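Local coordinates for protein galactose mutarotase related enzyme (Lactobacillus acidophilus, PDB 3DCD) that is of unproven function but probably binds carbohydrate and may act as a sugar isomerase, at residues 170-175 and 206-211; 235-240 and 250-255; 256-261 and 270-275. All coordinates share one frame; numbering follows the deposited sequence.

In the fold
The three contacts follow one another along the chain, in the later part of a mostly beta chain whose aldose 1-epimerase family has the galactose mutarotase beta-sandwich fold. Contact 2, a hairpin whose centre is about 6 Å from the centre of the chain, joins two strands of the six-stranded antiparallel sheet. Strand 205-208 flanks 236-240 in that sheet, so contact 1, its centre about 9 Å from that of contact 2, ties strand 169-175, of a small three-stranded sheet, to it. Contact 3 lies in the loop between strands 249-256 and 275-277, centred about 13 Å from contact 1 and 15 Å from contact 2. Ile258 packs on Ile172, Ile206 and Phe236, setting this loop against both other contacts.

Contact 1. Residues 170-175 and 206-211; sequences VRIPLK and IYELRG
Val170 and Ile172 grip Glu208 and Ile206 through a single beta bridge, centred on Arg171 and Tyr207, which links strand 169-175 to strand 205-208 at the margin of the six-stranded sheet. The register is antiparallel and short: the CA atoms of Arg171 and Tyr207 are 4.6 Å apart, and beyond this trio the backbones diverge.

Two backbone hydrogen bonds frame the bridge. Glu208 N donates to Val170 O at 2.9 Å in an almost straight bond (175° at the hydrogen), and Ile172 N donates to Ile206 O at 2.8 Å. Arg171 CA also approaches Ile206 O, a CA-H...O contact of 3.1 Å that supplements the N-H bond. Water extends the polar link at both ends. One molecule joins Val170 N to Glu208 O; another accepts from both Arg171 NE and Ile206 N and can donate to Ile172 O. The Arg171 chain, extended from CG to NE, carries NE to this second water.

The apolar contacts centre on Ile206, whose CD1 rests against CG of Leu174 at 3.6 Å, the two side chains crossing at about a right angle. Leu179 of strand 178-179 packs against both and against Ile172. On the Tyr207 side, the aliphatic part of Arg171 crosses the ring obliquely, CB 4.0 Å from Tyr207 CE1; Phe161 and Met163 of strand 159-164 also pack against the Tyr207 side chain.

Glu208 combines both kinds of contact. Its CG stands anti to the carbonyl carbon (chi1 -71°) and the extended chain then runs beside Val170, pointing the same way. Arg184 forms a salt bridge with OE2, which fixes the carboxylate between two aliphatic neighbours: OE1 lies 3.4 Å from Val170 CB, and OE2 lies 3.5 Å from Ile172 CD1.

Contact 2. Residues 235-240 and 250-255; sequences PFVGIW and VCIEPW
With CG of Trp255 anti to its carbonyl carbon and the indole swung by a chi2 of only -17°, the ring lies flat across the hairpin over Gly238. Trp240 instead turns its CG anti to the backbone N (chi1 172°), which brings the rim of its six-membered ring to Cys251 SG, 3.7 Å from CE3 and almost in the ring plane.

Strands 236-240 and 249-256 form an antiparallel beta hairpin. Hydrogen-bonded pairs join Gly238 to Glu253 and Trp240 to Cys251, the shortest bonds being Glu253 N to Gly238 O and Cys251 N to Trp240 O, both 2.7 Å; at the Phe236 end, the bond from Phe236 N to Trp255 O is weak. The face opposite the tryptophans is aliphatic: Val237 CG2 meets Ile252 CG2 at 3.9 Å, and Ile239 CG2 packs on Val250 CG2.

Glu253 sends OE2 to within 3.3 Å of Trp240 CB, while its OE1 takes a weak bond from Trp255 NE1. His143 of strand 136-147 touches the same glutamate. The CH-pi contact from Gly238 CA, 4.2 Å from the centroid of the six-membered ring of Trp255, implies that the indole sits this close because glycine has no beta carbon.

Contact 3. Residues 256-261 and 270-275; sequences WGIADR and HKYGMN
A type II beta turn from Lys271 to Met274 presents Lys271, Tyr272 and Gly273 to the extended segment 256-261, within the loop connecting strands 249-256 and 275-277. The Lys271 chain is extended until a bend at chi4 (58°) lets NZ reach Ile258 O at 3.1 Å, in the carbonyl plane, and Asp260 OD1 at 2.9 Å, a salt bridge approached from the anti side, 35° out of the carboxylate plane. A water accepts a third bond from NZ. An alanine here lacks the amine, and Asp260 OD1 would probably be left without its charged mate across the contact and Ile258 O without this donor.

Tyr272 meets an apolar and a charged neighbour. Ile258 CG2 touches its CD2 at 3.8 Å, oblique to the ring, and Arg261 CD lies 3.7 Å from its CB. Arg261 NH1 hangs over one ring face, the guanidinium coming edge-on with its plane 74° from the ring, though the cation-pi attraction is long and weak at best. A second water accepts from Ile258 N and lies 2.8 Å from Tyr272 O. Gly257 CA lies 3.4 Å from Gly273 O in a CA-H...O contact.

Around this pairing, Leu179 of strand 178-179 packs on Ile258, Ala259 and Arg261, and Trp181 meets the Tyr272 ring edge-to-face. Asp260 OD2 accepts from Lys57 N, and Trp256 packs against Val140 of strand 136-147 and Phe287 of strand 282-292.

Contact 1. Residues 170-175 and 206-211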
loop_
_atom_site.group_PDB
_atom_site.type_symbol
_atom_site.label_atom_id
_atom_site.label_comp_id
_atom_site.label_asym_id
_atom_site.label_seq_id
_atom_site.Cartn_x
_atom_site.Cartn_y
_atom_site.Cartn_z
ATOM N N VAL A 170 -9.817 10.246 -12.626
ATOM C CA VAL A 170 -8.650 10.556 -13.452
ATOM C C VAL A 170 -7.579 9.502 -13.199
ATOM O O VAL A 170 -7.240 9.234 -12.040
ATOM C CB VAL A 170 -8.086 11.953 -13.136
ATOM C CG1 VAL A 170 -6.839 12.237 -13.971
ATOM C CG2 VAL A 170 -9.152 13.029 -13.394
ATOM N N ARG A 171 -7.089 8.878 -14.270
ATOM C CA ARG A 171 -5.926 7.984 -14.172
ATOM C C ARG A 171 -4.669 8.772 -14.495
ATOM O O ARG A 171 -4.654 9.553 -15.460
ATOM C CB ARG A 171 -6.029 6.828 -15.178
ATOM C CG ARG A 171 -4.855 5.832 -15.093
ATOM C CD ARG A 171 -4.806 4.928 -16.310
ATOM N NE ARG A 171 -3.479 4.317 -16.473
ATOM C CZ ARG A 171 -3.214 3.375 -17.369
ATOM N NH1 ARG A 171 -4.177 2.946 -18.179
ATOM N NH2 ARG A 171 -2.003 2.857 -17.453
ATOM N N ILE A 172 -3.612 8.550 -13.718
ATOM C CA ILE A 172 -2.309 9.131 -14.013
ATOM C C ILE A 172 -1.404 8.039 -14.554
ATOM O O ILE A 172 -0.968 7.175 -13.782
ATOM C CB ILE A 172 -1.644 9.753 -12.767
ATOM C CG1 ILE A 172 -2.634 10.667 -12.013
ATOM C CG2 ILE A 172 -0.326 10.508 -13.173
ATOM C CD1 ILE A 172 -2.131 11.157 -10.644
ATOM N N PRO A 173 -1.102 8.069 -15.865
ATOM C CA PRO A 173 -0.301 6.961 -16.374
ATOM C C PRO A 173 1.161 7.082 -15.960
ATOM O O PRO A 173 1.661 8.197 -15.746
ATOM C CB PRO A 173 -0.440 7.071 -17.908
ATOM C CG PRO A 173 -1.258 8.258 -18.183
ATOM C CD PRO A 173 -1.425 9.049 -16.914
ATOM N N LEU A 174 1.834 5.938 -15.842
ATOM C CA LEU A 174 3.269 5.928 -15.554
ATOM C C LEU A 174 4.059 5.720 -16.833
ATOM O O LEU A 174 3.665 4.921 -17.676
ATOM C CB LEU A 174 3.623 4.812 -14.563
ATOM C CG LEU A 174 3.350 5.012 -13.077
ATOM C CD1 LEU A 174 3.312 3.671 -12.366
ATOM C CD2 LEU A 174 4.396 5.915 -12.446
ATOM N N LYS A 175 5.161 6.453 -16.980
ATOM C CA LYS A 175 6.098 6.258 -18.091
ATOM C C LYS A 175 7.506 6.352 -17.493
ATOM O O LYS A 175 7.875 7.372 -16.905
ATOM C CB LYS A 175 5.868 7.314 -19.183
ATOM C CG LYS A 175 6.403 6.945 -20.579
ATOM C CD LYS A 175 6.174 8.077 -21.601
ATOM C CE LYS A 175 4.869 7.887 -22.417
ATOM N NZ LYS A 175 4.402 9.127 -23.170
ATOM N N ILE A 206 -2.990 4.175 -11.745
ATOM C CA ILE A 206 -3.021 5.135 -10.649
ATOM C C ILE A 206 -4.237 6.011 -10.791
ATOM O O ILE A 206 -4.376 6.682 -11.818
ATOM C CB ILE A 206 -1.737 6.039 -10.613
ATOM C CG1 ILE A 206 -0.475 5.175 -10.475
ATOM C CG2 ILE A 206 -1.840 7.076 -9.476
ATOM C CD1 ILE A 206 0.852 5.946 -10.632
ATOM N N TYR A 207 -5.098 6.002 -9.766
ATOM C CA TYR A 207 -6.340 6.776 -9.797
ATOM C C TYR A 207 -6.354 7.873 -8.745
ATOM O O TYR A 207 -5.974 7.658 -7.595
ATOM C CB TYR A 207 -7.574 5.865 -9.670
ATOM C CG TYR A 207 -7.629 4.798 -10.749
ATOM C CD1 TYR A 207 -7.976 5.119 -12.059
ATOM C CD2 TYR A 207 -7.288 3.468 -10.458
ATOM C CE1 TYR A 207 -8.007 4.141 -13.048
ATOM C CE2 TYR A 207 -7.311 2.486 -11.439
ATOM C CZ TYR A 207 -7.693 2.826 -12.722
ATOM O OH TYR A 207 -7.715 1.850 -13.689
ATOM N N GLU A 208 -6.752 9.067 -9.182
ATOM C CA GLU A 208 -6.944 10.199 -8.303
ATOM C C GLU A 208 -8.247 9.971 -7.555
ATOM O O GLU A 208 -9.288 9.764 -8.179
ATOM C CB GLU A 208 -7.010 11.488 -9.133
ATOM C CG GLU A 208 -5.635 11.880 -9.733
ATOM C CD GLU A 208 -5.653 13.200 -10.488
ATOM O OE1 GLU A 208 -6.750 13.798 -10.660
ATOM O OE2 GLU A 208 -4.562 13.635 -10.915
ATOM N N LEU A 209 -8.169 9.997 -6.224
ATOM C CA LEU A 209 -9.328 9.800 -5.358
ATOM C C LEU A 209 -9.787 11.116 -4.741
ATOM O O LEU A 209 -8.985 12.039 -4.565
ATOM C CB LEU A 209 -8.993 8.808 -4.245
ATOM C CG LEU A 209 -8.610 7.402 -4.715
ATOM C CD1 LEU A 209 -8.285 6.499 -3.542
ATOM C CD2 LEU A 209 -9.750 6.796 -5.521
ATOM N N ARG A 210 -11.080 11.184 -4.437
ATOM C CA ARG A 210 -11.684 12.352 -3.832
ATOM C C ARG A 210 -12.569 11.876 -2.680
ATOM O O ARG A 210 -13.172 10.792 -2.774
ATOM C CB ARG A 210 -12.530 13.079 -4.886
ATOM C CG ARG A 210 -11.732 13.605 -6.091
ATOM C CD ARG A 210 -12.659 14.236 -7.144
ATOM N NE ARG A 210 -13.453 15.323 -6.559
ATOM C CZ ARG A 210 -12.997 16.541 -6.293
ATOM N NH1 ARG A 210 -11.744 16.873 -6.594
ATOM N NH2 ARG A 210 -13.811 17.431 -5.742
ATOM N N GLY A 211 -12.665 12.685 -1.619
ATOM C CA GLY A 211 -13.507 12.375 -0.458
ATOM C C GLY A 211 -12.940 11.244 0.389
ATOM O O GLY A 211 -11.790 10.833 0.199
HETATM O O HOH W 1 -10.479 11.556 -10.067
HETATM O O HOH W 2 -1.769 4.654 -14.269
#

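Contact 2. Residues 235-240 and 250-255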
loop_
_atom_site.group_PDB
_atom_site.type_symbol
_atom_site.label_atom_id
_atom_site.label_comp_id
_atom_site.label_asym_id
_atom_site.label_seq_id
_atom_site.Cartn_x
_atom_site.Cartn_y
_atom_site.Cartn_z
ATOM N N PRO A 235 -5.486 10.350 -1.183
ATOM C CA PRO A 235 -5.742 11.076 -2.427
ATOM C C PRO A 235 -5.494 10.248 -3.691
ATOM O O PRO A 235 -5.871 10.683 -4.781
ATOM C CB PRO A 235 -4.767 12.244 -2.350
ATOM C CG PRO A 235 -3.626 11.726 -1.535
ATOM C CD PRO A 235 -4.225 10.776 -0.545
ATOM N N PHE A 236 -4.865 9.077 -3.549
ATOM C CA PHE A 236 -4.550 8.219 -4.698
ATOM C C PHE A 236 -4.684 6.756 -4.291
ATOM O O PHE A 236 -4.489 6.397 -3.122
ATOM C CB PHE A 236 -3.100 8.376 -5.222
ATOM C CG PHE A 236 -2.638 9.803 -5.442
ATOM C CD1 PHE A 236 -3.028 10.516 -6.578
ATOM C CD2 PHE A 236 -1.778 10.403 -4.536
ATOM C CE1 PHE A 236 -2.594 11.830 -6.781
ATOM C CE2 PHE A 236 -1.341 11.704 -4.722
ATOM C CZ PHE A 236 -1.753 12.429 -5.856
ATOM N N VAL A 237 -4.949 5.911 -5.278
ATOM C CA VAL A 237 -4.766 4.467 -5.094
ATOM C C VAL A 237 -4.049 3.902 -6.319
ATOM O O VAL A 237 -4.361 4.269 -7.465
ATOM C CB VAL A 237 -6.122 3.734 -4.812
ATOM C CG1 VAL A 237 -7.085 3.841 -6.004
ATOM C CG2 VAL A 237 -5.895 2.233 -4.461
ATOM N N GLY A 238 -3.071 3.034 -6.090
ATOM C CA GLY A 238 -2.448 2.330 -7.212
ATOM C C GLY A 238 -2.905 0.885 -7.253
ATOM O O GLY A 238 -3.032 0.238 -6.209
ATOM N N ILE A 239 -3.163 0.387 -8.459
ATOM C CA ILE A 239 -3.472 -1.029 -8.684
ATOM C C ILE A 239 -2.337 -1.587 -9.539
ATOM O O ILE A 239 -2.029 -1.020 -10.597
ATOM C CB ILE A 239 -4.831 -1.259 -9.453
ATOM C CG1 ILE A 239 -5.963 -0.310 -8.990
ATOM C CG2 ILE A 239 -5.252 -2.753 -9.380
ATOM C CD1 ILE A 239 -6.393 -0.442 -7.529
ATOM N N TRP A 240 -1.734 -2.702 -9.114
ATOM C CA TRP A 240 -0.546 -3.201 -9.793
ATOM C C TRP A 240 -0.398 -4.715 -9.637
ATOM O O TRP A 240 -0.734 -5.280 -8.600
ATOM C CB TRP A 240 0.708 -2.495 -9.221
ATOM C CG TRP A 240 2.061 -3.046 -9.681
ATOM C CD1 TRP A 240 2.744 -2.730 -10.832
ATOM C CD2 TRP A 240 2.868 -4.005 -8.991
ATOM N NE1 TRP A 240 3.941 -3.432 -10.887
ATOM C CE2 TRP A 240 4.039 -4.218 -9.768
ATOM C CE3 TRP A 240 2.723 -4.698 -7.780
ATOM C CZ2 TRP A 240 5.039 -5.110 -9.384
ATOM C CZ3 TRP A 240 3.733 -5.588 -7.394
ATOM C CH2 TRP A 240 4.874 -5.778 -8.194
ATOM N N VAL A 250 -2.791 -9.437 -7.066
ATOM C CA VAL A 250 -2.885 -8.032 -7.439
ATOM C C VAL A 250 -2.657 -7.225 -6.173
ATOM O O VAL A 250 -3.057 -7.668 -5.082
ATOM C CB VAL A 250 -4.256 -7.711 -8.112
ATOM C CG1 VAL A 250 -5.428 -7.783 -7.106
ATOM C CG2 VAL A 250 -4.206 -6.325 -8.831
ATOM N N CYS A 251 -2.019 -6.060 -6.303
ATOM C CA CYS A 251 -1.894 -5.147 -5.167
ATOM C C CYS A 251 -2.870 -3.986 -5.327
ATOM O O CYS A 251 -3.078 -3.472 -6.443
ATOM C CB CYS A 251 -0.472 -4.562 -5.073
ATOM S SG CYS A 251 0.855 -5.762 -4.800
ATOM N N ILE A 252 -3.455 -3.576 -4.207
ATOM C CA ILE A 252 -4.319 -2.377 -4.128
ATOM C C ILE A 252 -3.627 -1.498 -3.107
ATOM O O ILE A 252 -3.517 -1.866 -1.935
ATOM C CB ILE A 252 -5.757 -2.743 -3.690
ATOM C CG1 ILE A 252 -6.376 -3.712 -4.712
ATOM C CG2 ILE A 252 -6.617 -1.465 -3.511
ATOM C CD1 ILE A 252 -7.733 -4.291 -4.310
ATOM N N GLU A 253 -3.104 -0.363 -3.568
ATOM C CA GLU A 253 -2.154 0.435 -2.793
ATOM C C GLU A 253 -2.691 1.850 -2.458
ATOM O O GLU A 253 -2.580 2.756 -3.285
ATOM C CB GLU A 253 -0.842 0.586 -3.573
ATOM C CG GLU A 253 -0.317 -0.688 -4.272
ATOM C CD GLU A 253 0.865 -0.395 -5.203
ATOM O OE1 GLU A 253 1.633 0.570 -4.951
ATOM O OE2 GLU A 253 1.052 -1.159 -6.172
ATOM N N PRO A 254 -3.235 2.047 -1.245
ATOM C CA PRO A 254 -3.671 3.410 -0.869
ATOM C C PRO A 254 -2.448 4.271 -0.573
ATOM O O PRO A 254 -1.561 3.853 0.168
ATOM C CB PRO A 254 -4.515 3.174 0.408
ATOM C CG PRO A 254 -4.769 1.658 0.449
ATOM C CD PRO A 254 -3.502 1.087 -0.169
ATOM N N TRP A 255 -2.399 5.458 -1.170
ATOM C CA TRP A 255 -1.219 6.300 -1.155
ATOM C C TRP A 255 -1.550 7.699 -0.659
ATOM O O TRP A 255 -2.501 8.325 -1.150
ATOM C CB TRP A 255 -0.666 6.483 -2.577
ATOM C CG TRP A 255 -0.036 5.290 -3.259
ATOM C CD1 TRP A 255 0.419 4.120 -2.693
ATOM C CD2 TRP A 255 0.256 5.208 -4.655
ATOM N NE1 TRP A 255 0.967 3.294 -3.688
ATOM C CE2 TRP A 255 0.866 3.947 -4.893
ATOM C CE3 TRP A 255 0.057 6.092 -5.738
ATOM C CZ2 TRP A 255 1.268 3.542 -6.173
ATOM C CZ3 TRP A 255 0.463 5.684 -7.014
ATOM C CH2 TRP A 255 1.068 4.422 -7.216
#

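Contact 3. Residues 256-261 and 270-275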
loop_
_atom_site.group_PDB
_atom_site.type_symbol
_atom_site.label_atom_id
_atom_site.label_comp_id
_atom_site.label_asym_id
_atom_site.label_seq_id
_atom_site.Cartn_x
_atom_site.Cartn_y
_atom_site.Cartn_z
ATOM N N TRP A 256 -0.724 8.185 0.265
ATOM C CA TRP A 256 -0.687 9.571 0.707
ATOM C C TRP A 256 0.682 10.138 0.254
ATOM O O TRP A 256 1.509 10.556 1.060
ATOM C CB TRP A 256 -0.829 9.632 2.231
ATOM C CG TRP A 256 -2.202 9.234 2.697
ATOM C CD1 TRP A 256 -3.248 10.073 2.976
ATOM C CD2 TRP A 256 -2.691 7.893 2.905
ATOM N NE1 TRP A 256 -4.362 9.343 3.348
ATOM C CE2 TRP A 256 -4.046 8.001 3.307
ATOM C CE3 TRP A 256 -2.115 6.610 2.779
ATOM C CZ2 TRP A 256 -4.842 6.867 3.600
ATOM C CZ3 TRP A 256 -2.900 5.491 3.065
ATOM C CH2 TRP A 256 -4.251 5.622 3.463
ATOM N N GLY A 257 0.916 10.082 -1.058
ATOM C CA GLY A 257 2.217 10.416 -1.632
ATOM C C GLY A 257 2.219 9.823 -3.020
ATOM O O GLY A 257 1.367 9.006 -3.327
ATOM N N ILE A 258 3.167 10.228 -3.867
ATOM C CA ILE A 258 3.194 9.703 -5.226
ATOM C C ILE A 258 4.576 9.837 -5.857
ATOM O O ILE A 258 5.408 10.636 -5.405
ATOM C CB ILE A 258 2.073 10.372 -6.086
ATOM C CG1 ILE A 258 1.786 9.596 -7.384
ATOM C CG2 ILE A 258 2.327 11.857 -6.314
ATOM C CD1 ILE A 258 0.431 10.004 -8.031
ATOM N N ALA A 259 4.832 9.037 -6.888
ATOM C CA ALA A 259 6.094 9.102 -7.618
ATOM C C ALA A 259 6.360 10.518 -8.162
ATOM O O ALA A 259 5.425 11.305 -8.341
ATOM C CB ALA A 259 6.047 8.129 -8.763
ATOM N N ASP A 260 7.623 10.819 -8.458
ATOM C CA ASP A 260 7.978 12.044 -9.188
ATOM C C ASP A 260 7.178 12.160 -10.494
ATOM O O ASP A 260 6.943 11.170 -11.185
ATOM C CB ASP A 260 9.478 12.059 -9.548
ATOM C CG ASP A 260 10.349 12.797 -8.521
ATOM O OD1 ASP A 260 9.839 13.317 -7.500
ATOM O OD2 ASP A 260 11.576 12.863 -8.754
ATOM N N ARG A 261 6.754 13.379 -10.807
ATOM C CA ARG A 261 6.275 13.714 -12.137
ATOM C C ARG A 261 7.416 13.719 -13.120
ATOM O O ARG A 261 8.576 13.968 -12.738
ATOM C CB ARG A 261 5.640 15.098 -12.116
ATOM C CG ARG A 261 4.303 15.067 -11.409
ATOM C CD ARG A 261 3.845 16.436 -11.020
ATOM N NE ARG A 261 3.627 17.307 -12.166
ATOM C CZ ARG A 261 2.706 18.272 -12.184
ATOM N NH1 ARG A 261 1.919 18.468 -11.125
ATOM N NH2 ARG A 261 2.568 19.026 -13.262
ATOM N N HIS A 270 9.538 21.204 -3.432
ATOM C CA HIS A 270 8.607 21.421 -4.557
ATOM C C HIS A 270 7.915 20.144 -5.026
ATOM O O HIS A 270 7.094 20.188 -5.964
ATOM C CB HIS A 270 9.323 22.026 -5.760
ATOM C CG HIS A 270 10.021 23.318 -5.480
ATOM N ND1 HIS A 270 11.071 23.770 -6.252
ATOM C CD2 HIS A 270 9.827 24.252 -4.518
ATOM C CE1 HIS A 270 11.490 24.929 -5.778
ATOM N NE2 HIS A 270 10.753 25.242 -4.725
ATOM N N LYS A 271 8.243 19.008 -4.405
ATOM C CA LYS A 271 7.765 17.706 -4.903
ATOM C C LYS A 271 6.249 17.536 -4.746
ATOM O O LYS A 271 5.734 17.498 -3.642
ATOM C CB LYS A 271 8.522 16.550 -4.238
ATOM C CG LYS A 271 8.116 15.142 -4.716
ATOM C CD LYS A 271 8.958 14.085 -4.007
ATOM C CE LYS A 271 8.291 12.698 -4.098
ATOM N NZ LYS A 271 8.058 12.266 -5.525
ATOM N N TYR A 272 5.558 17.442 -5.876
ATOM C CA TYR A 272 4.112 17.237 -5.916
ATOM C C TYR A 272 3.612 16.084 -5.050
ATOM O O TYR A 272 4.200 14.979 -5.048
ATOM C CB TYR A 272 3.665 17.015 -7.360
ATOM C CG TYR A 272 2.208 16.658 -7.456
ATOM C CD1 TYR A 272 1.218 17.640 -7.354
ATOM C CD2 TYR A 272 1.813 15.335 -7.620
ATOM C CE1 TYR A 272 -0.130 17.301 -7.421
ATOM C CE2 TYR A 272 0.466 14.994 -7.693
ATOM C CZ TYR A 272 -0.487 15.982 -7.583
ATOM O OH TYR A 272 -1.823 15.624 -7.654
ATOM N N GLY A 273 2.524 16.348 -4.318
ATOM C CA GLY A 273 1.783 15.314 -3.565
ATOM C C GLY A 273 2.415 14.853 -2.249
ATOM O O GLY A 273 2.007 13.830 -1.678
HETATM N N MSE A 274 3.419 15.584 -1.765
HETATM C CA MSE A 274 4.062 15.237 -0.491
HETATM C C MSE A 274 3.279 15.846 0.644
HETATM O O MSE A 274 2.613 16.878 0.457
HETATM C CB MSE A 274 5.518 15.713 -0.432
HETATM C CG MSE A 274 6.464 14.952 -1.339
HETATM SE SE MSE A 274 6.655 13.080 -0.749
HETATM C CE MSE A 274 8.363 13.259 0.172
ATOM N N ASN A 275 3.327 15.196 1.800
ATOM C CA ASN A 275 2.802 15.768 3.047
ATOM C C ASN A 275 3.819 16.694 3.729
ATOM O O ASN A 275 5.005 16.372 3.802
ATOM C CB ASN A 275 2.366 14.658 4.025
ATOM C CG ASN A 275 1.468 13.630 3.375
ATOM O OD1 ASN A 275 1.903 12.512 3.069
ATOM N ND2 ASN A 275 0.217 14.000 3.132
HETATM O O HOH W 3 4.772 12.688 -3.590
HETATM O O HOH W 4 5.812 13.631 -6.776
#